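Local atomic coordinates of soluble lytic transglycosylase B3 (Pseudomonas aeruginosa, PDB entry 5ANZ), a protein that probably cleaves the glycan strands of bacterial peptidoglycan as a lytic transglycosylase during cell-wall turnover, and carries a bound calcium ion. Residues 178-183 / 207-212; 186-191 / 223-228. All blocks are in the same frame, centred on the assembly; numbering follows the deposited sequence.

Contact 1: 178-183 / 207-212; sequences LAALKI and FIPTTH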
loop_
_atom_site.group_PDB
_atom_site.type_symbol
_atom_site.label_atom_id
_atom_site.label_comp_id
_atom_site.label_asym_id
_atom_site.label_seq_id
_atom_site.Cartn_x
_atom_site.Cartn_y
_atom_site.Cartn_z
ATOM N N LEU A 178 8.637 -9.523 18.962
ATOM C CA LEU A 178 8.034 -9.595 20.287
ATOM C C LEU A 178 6.506 -9.619 20.180
ATOM O O LEU A 178 5.829 -10.362 20.896
ATOM C CB LEU A 178 8.497 -8.424 21.153
ATOM C CG LEU A 178 8.273 -8.618 22.647
ATOM C CD1 LEU A 178 9.126 -9.772 23.160
ATOM C CD2 LEU A 178 8.576 -7.338 23.402
ATOM N N ALA A 179 5.969 -8.829 19.257
ATOM C CA ALA A 179 4.529 -8.744 19.088
ATOM C C ALA A 179 3.977 -10.073 18.580
ATOM O O ALA A 179 2.916 -10.519 19.019
ATOM C CB ALA A 179 4.172 -7.606 18.138
ATOM N N ALA A 180 4.695 -10.700 17.655
ATOM C CA ALA A 180 4.305 -12.018 17.149
ATOM C C ALA A 180 4.284 -13.077 18.251
ATOM O O ALA A 180 3.377 -13.905 18.296
ATOM C CB ALA A 180 5.239 -12.463 16.023
ATOM N N LEU A 181 5.280 -13.061 19.131
ATOM C CA LEU A 181 5.321 -14.045 20.210
ATOM C C LEU A 181 4.116 -13.884 21.136
ATOM O O LEU A 181 3.618 -14.870 21.675
ATOM C CB LEU A 181 6.632 -13.936 21.009
ATOM C CG LEU A 181 7.889 -14.411 20.260
ATOM C CD1 LEU A 181 9.161 -13.952 20.974
ATOM C CD2 LEU A 181 7.879 -15.932 20.150
ATOM N N LYS A 182 3.640 -12.651 21.313
ATOM C CA LYS A 182 2.470 -12.416 22.149
ATOM C C LYS A 182 1.217 -13.000 21.516
ATOM O O LYS A 182 0.327 -13.496 22.224
ATOM C CB LYS A 182 2.277 -10.920 22.413
ATOM C CG LYS A 182 3.432 -10.298 23.168
ATOM C CD LYS A 182 3.153 -8.840 23.520
ATOM C CE LYS A 182 4.286 -8.257 24.362
ATOM N NZ LYS A 182 4.221 -6.767 24.451
ATOM N N ILE A 183 1.154 -12.935 20.189
ATOM C CA ILE A 183 0.070 -13.546 19.440
ATOM C C ILE A 183 0.064 -15.060 19.653
ATOM O O ILE A 183 -0.987 -15.657 19.915
ATOM C CB ILE A 183 0.177 -13.232 17.946
ATOM C CG1 ILE A 183 0.047 -11.717 17.727
ATOM C CG2 ILE A 183 -0.903 -13.996 17.179
ATOM C CD1 ILE A 183 0.253 -11.278 16.268
ATOM N N PHE A 207 -1.405 -8.184 7.791
ATOM C CA PHE A 207 -1.066 -7.343 8.945
ATOM C C PHE A 207 0.317 -7.688 9.496
ATOM O O PHE A 207 0.594 -8.870 9.704
ATOM C CB PHE A 207 -2.045 -7.565 10.092
ATOM C CG PHE A 207 -3.413 -6.936 9.929
ATOM C CD1 PHE A 207 -3.727 -6.114 8.857
ATOM C CD2 PHE A 207 -4.369 -7.150 10.926
ATOM C CE1 PHE A 207 -4.996 -5.525 8.775
ATOM C CE2 PHE A 207 -5.628 -6.558 10.861
ATOM C CZ PHE A 207 -5.941 -5.748 9.792
ATOM N N ILE A 208 1.153 -6.699 9.815
ATOM C CA ILE A 208 2.327 -6.983 10.647
ATOM C C ILE A 208 1.836 -7.211 12.084
ATOM O O ILE A 208 0.729 -6.809 12.435
ATOM C CB ILE A 208 3.372 -5.849 10.593
ATOM C CG1 ILE A 208 2.771 -4.533 11.086
ATOM C CG2 ILE A 208 3.917 -5.686 9.178
ATOM C CD1 ILE A 208 3.774 -3.366 11.102
ATOM N N PRO A 209 2.647 -7.880 12.912
ATOM C CA PRO A 209 2.186 -8.247 14.255
ATOM C C PRO A 209 1.611 -7.088 15.088
ATOM O O PRO A 209 0.551 -7.269 15.700
ATOM C CB PRO A 209 3.454 -8.816 14.894
ATOM C CG PRO A 209 4.135 -9.523 13.700
ATOM C CD PRO A 209 3.909 -8.555 12.556
ATOM N N THR A 210 2.271 -5.933 15.125
ATOM C CA THR A 210 1.736 -4.853 15.956
ATOM C C THR A 210 0.374 -4.370 15.411
ATOM O O THR A 210 -0.514 -3.996 16.186
ATOM C CB THR A 210 2.726 -3.664 16.077
ATOM O OG1 THR A 210 3.041 -3.157 14.775
ATOM C CG2 THR A 210 4.008 -4.096 16.797
ATOM N N THR A 211 0.183 -4.399 14.089
ATOM C CA THR A 211 -1.118 -4.047 13.538
ATOM C C THR A 211 -2.179 -5.088 13.893
ATOM O O THR A 211 -3.316 -4.757 14.236
ATOM C CB THR A 211 -1.045 -3.884 11.994
ATOM O OG1 THR A 211 -0.150 -2.809 11.691
ATOM C CG2 THR A 211 -2.422 -3.608 11.412
ATOM N N HIS A 212 -1.808 -6.362 13.834
ATOM C CA HIS A 212 -2.702 -7.406 14.298
ATOM C C HIS A 212 -3.119 -7.150 15.750
ATOM O O HIS A 212 -4.308 -7.203 16.085
ATOM C CB HIS A 212 -2.031 -8.784 14.180
ATOM C CG HIS A 212 -2.842 -9.898 14.760
ATOM N ND1 HIS A 212 -3.658 -10.700 13.992
ATOM C CD2 HIS A 212 -2.977 -10.324 16.040
ATOM C CE1 HIS A 212 -4.259 -11.578 14.777
ATOM N NE2 HIS A 212 -3.862 -11.382 16.010
#
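Ala179, Ala180 and Ile183 meet Pro209, Thr210 and His212 where helix 170-186 runs past the first turn of helix 209-215. The apolar packing centres on the pyrrolidine of Pro209. Its CB lies 3.5 Å from Ala179 CB and 3.6 Å from the backbone N of Ala180, while CG of the same ring reaches CB of Ala180 at 3.9 Å. With two alanines at this point the backbones come close: Ala180 CA and Pro209 CA are 5.2 Å apart. Thr210 adds its methyl group, CG2 resting 3.8 Å from Ala179 CB.

Aliphatic-to-aromatic contact follows one turn further along. Ile183 has CG1 anti to its carbonyl carbon (chi1 -63°), and the chain is extended beyond it, which carries CD1 to the imidazole of His212, 3.4 Å from CD2. The two side chains meet at a slant, and the same methyl also approaches Pro209 CB at 4.3 Å.

Both helices belong to the SLT transglycosylase domain, of the lysozyme clan, and the second begins beside the sugar site: Ile208, its N-cap residue, and Thr211 bind N-acetylglucosamine in another structure of this protein. Proline occupies the first helical position, where its missing N-H costs no helical bond.

No hydrogen bond links 178-183 to 207-212 directly; polar ties come from just beyond them. Gln176 OE1 accepts from Thr210 N, and Asn213 ND2 donates a hydrogen bond to Ala179 O. Within the buried interface, His212 NE2 is satisfied by Asp188 OD2, in the loop that follows helix 170-186.

Contact 2: 186-191 / 223-228; sequences HGDVPA and GKRDIW. With CA (calcium ion), chain B.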
loop_
_atom_site.group_PDB
_atom_site.type_symbol
_atom_site.label_atom_id
_atom_site.label_comp_id
_atom_site.label_asym_id
_atom_site.label_seq_id
_atom_site.Cartn_x
_atom_site.Cartn_y
_atom_site.Cartn_z
ATOM N N HIS A 186 -1.064 -15.835 23.187
ATOM C CA HIS A 186 -2.495 -15.684 23.375
ATOM C C HIS A 186 -3.276 -16.798 22.692
ATOM O O HIS A 186 -4.416 -17.077 23.060
ATOM C CB HIS A 186 -2.980 -14.329 22.868
ATOM C CG HIS A 186 -4.369 -13.987 23.325
ATOM N ND1 HIS A 186 -5.435 -13.917 22.464
ATOM C CD2 HIS A 186 -4.850 -13.731 24.563
ATOM C CE1 HIS A 186 -6.529 -13.615 23.154
ATOM N NE2 HIS A 186 -6.202 -13.497 24.419
ATOM N N GLY A 187 -2.656 -17.428 21.700
ATOM C CA GLY A 187 -3.250 -18.572 21.027
ATOM C C GLY A 187 -4.088 -18.309 19.784
ATOM O O GLY A 187 -4.895 -19.169 19.403
ATOM N N ASP A 188 -3.903 -17.153 19.147
ATOM C CA ASP A 188 -4.650 -16.829 17.919
ATOM C C ASP A 188 -4.389 -17.848 16.800
ATOM O O ASP A 188 -5.256 -18.093 15.946
ATOM C CB ASP A 188 -4.298 -15.429 17.392
ATOM C CG ASP A 188 -4.911 -14.292 18.220
ATOM O OD1 ASP A 188 -5.989 -14.461 18.835
ATOM O OD2 ASP A 188 -4.303 -13.195 18.217
ATOM N N VAL A 189 -3.190 -18.422 16.805
ATOM C CA VAL A 189 -2.774 -19.385 15.783
ATOM C C VAL A 189 -1.625 -20.224 16.344
ATOM O O VAL A 189 -0.836 -19.727 17.137
ATOM C CB VAL A 189 -2.328 -18.654 14.488
ATOM C CG1 VAL A 189 -1.055 -17.820 14.743
ATOM C CG2 VAL A 189 -2.135 -19.617 13.340
ATOM N N PRO A 190 -1.530 -21.503 15.950
ATOM C CA PRO A 190 -0.354 -22.294 16.337
ATOM C C PRO A 190 0.892 -21.811 15.605
ATOM O O PRO A 190 0.806 -21.339 14.468
ATOM C CB PRO A 190 -0.717 -23.724 15.909
ATOM C CG PRO A 190 -2.220 -23.721 15.735
ATOM C CD PRO A 190 -2.548 -22.315 15.265
ATOM N N ALA A 191 2.040 -21.929 16.259
ATOM C CA ALA A 191 3.300 -21.495 15.672
ATOM C C ALA A 191 3.536 -22.087 14.278
ATOM O O ALA A 191 3.976 -21.382 13.360
ATOM C CB ALA A 191 4.443 -21.857 16.606
ATOM N N GLY A 223 -12.641 -16.727 20.541
ATOM C CA GLY A 223 -11.517 -16.263 21.337
ATOM C C GLY A 223 -10.223 -16.122 20.562
ATOM O O GLY A 223 -9.210 -15.672 21.087
ATOM N N LYS A 224 -10.259 -16.510 19.294
ATOM C CA LYS A 224 -9.093 -16.383 18.436
ATOM C C LYS A 224 -9.301 -15.325 17.362
ATOM O O LYS A 224 -10.344 -15.287 16.705
ATOM C CB LYS A 224 -8.771 -17.727 17.774
ATOM C CG LYS A 224 -8.427 -18.824 18.753
ATOM C CD LYS A 224 -7.860 -20.034 18.039
ATOM C CE LYS A 224 -8.909 -20.699 17.167
ATOM N NZ LYS A 224 -8.418 -21.995 16.620
ATOM N N ARG A 225 -8.305 -14.456 17.210
ATOM C CA ARG A 225 -8.261 -13.517 16.089
ATOM C C ARG A 225 -7.453 -14.176 14.977
ATOM O O ARG A 225 -6.278 -13.897 14.798
ATOM C CB ARG A 225 -7.656 -12.184 16.525
ATOM C CG ARG A 225 -8.464 -11.526 17.635
ATOM C CD ARG A 225 -8.044 -10.072 17.838
ATOM N NE ARG A 225 -6.851 -9.955 18.670
ATOM C CZ ARG A 225 -6.182 -8.822 18.874
ATOM N NH1 ARG A 225 -6.576 -7.686 18.302
ATOM N NH2 ARG A 225 -5.113 -8.823 19.660
ATOM N N ASP A 226 -8.107 -15.074 14.254
ATOM C CA ASP A 226 -7.422 -15.935 13.289
ATOM C C ASP A 226 -7.473 -15.380 11.874
ATOM O O ASP A 226 -8.362 -15.734 11.090
ATOM C CB ASP A 226 -8.040 -17.326 13.328
ATOM C CG ASP A 226 -7.451 -18.258 12.282
ATOM O OD1 ASP A 226 -6.356 -17.960 11.763
ATOM O OD2 ASP A 226 -8.084 -19.296 11.995
ATOM N N ILE A 227 -6.507 -14.527 11.543
ATOM C CA ILE A 227 -6.481 -13.909 10.223
ATOM C C ILE A 227 -5.815 -14.833 9.211
ATOM O O ILE A 227 -5.604 -14.438 8.073
ATOM C CB ILE A 227 -5.734 -12.558 10.227
ATOM C CG1 ILE A 227 -4.296 -12.752 10.705
ATOM C CG2 ILE A 227 -6.459 -11.541 11.134
ATOM C CD1 ILE A 227 -3.421 -11.486 10.551
ATOM N N TRP A 228 -5.490 -16.055 9.633
ATOM C CA TRP A 228 -4.933 -17.069 8.736
ATOM C C TRP A 228 -6.006 -17.990 8.159
ATOM O O TRP A 228 -6.048 -18.226 6.940
ATOM C CB TRP A 228 -3.871 -17.902 9.486
ATOM C CG TRP A 228 -2.699 -17.061 9.896
ATOM C CD1 TRP A 228 -1.537 -16.885 9.200
ATOM C CD2 TRP A 228 -2.571 -16.268 11.090
ATOM N NE1 TRP A 228 -0.709 -16.033 9.869
ATOM C CE2 TRP A 228 -1.316 -15.637 11.035
ATOM C CE3 TRP A 228 -3.404 -16.028 12.189
ATOM C CZ2 TRP A 228 -0.863 -14.775 12.036
ATOM C CZ3 TRP A 228 -2.956 -15.156 13.190
ATOM C CH2 TRP A 228 -1.701 -14.542 13.100
HETATM CA CA CA B . -12.217 -16.100 15.666
HETATM O O HOH W 1 -3.657 -11.461 20.057
HETATM O O HOH W 2 -11.429 -18.123 14.731
#
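Asp188 holds CG anti to its own carbonyl carbon (chi1 -74°), which swings the carboxylate across to the backbone of Arg225. Val189 has CG1 set between its backbone N and carbonyl carbon (chi1 66°), and this methyl comes down on the indole of Trp228. OD1 of Asp188 accepts the N-H of Arg225 at 2.8 Å in a nearly straight bond, although the donor approaches from well above the carboxylate plane. The guanidinium contacts are less certain, since they hold for one of two conformers of Arg225. In it Asp188 OD2 stands 4.1 Å from Arg225 NE, too far for a salt bridge; a water closes the gap, donating to Asp188 OD2 at 2.6 Å and accepting from Arg225 NH2 at 3.0 Å, and NH1 is held by Ala216 O.

Lys224 gives its backbone O to the calcium ion at 2.3 Å, alongside Asp218, Asp220, Asp222, Asp233 and a water. Asp218, Asp220, Asp222 and Lys224 are spaced as at the start of an EF-hand loop, whereas Asp233 comes later than in the canonical one. The bond from Arg225 N to Asp188 ties the segment leaving the calcium loop to the loop after helix 170-186. The aliphatic part of Lys224 lies against that loop, its CD 3.4 Å from Gly187 O.

Val189 CG1 makes a CH-pi contact over the six-membered ring of Trp228, 3.7 Å from its centroid, with Ile227 CG1 over the opposite face. Asp226 OD1 accepts from Trp228 N in an Asx turn and also from Gly229 N; Trp228 NE1 is tied to Ile195 O.

The two contacts lie side by side in the SLT domain, their centres 11 Å apart, and their segments alternate along the chain: 178-183, 186-191, 207-212, 223-228. Helix 170-186 supplies the first segment of contact 1 and leads straight into the loop of contact 2; helix 209-215 similarly precedes the calcium-binding loop. The His212-Asp188 bond joins the pair, and His212 also packs on Ile227. A continuous set of contacts therefore runs from the calcium loop to the helix start bearing Ile208 and Thr211, so the metal site is physically connected to the sugar-binding region.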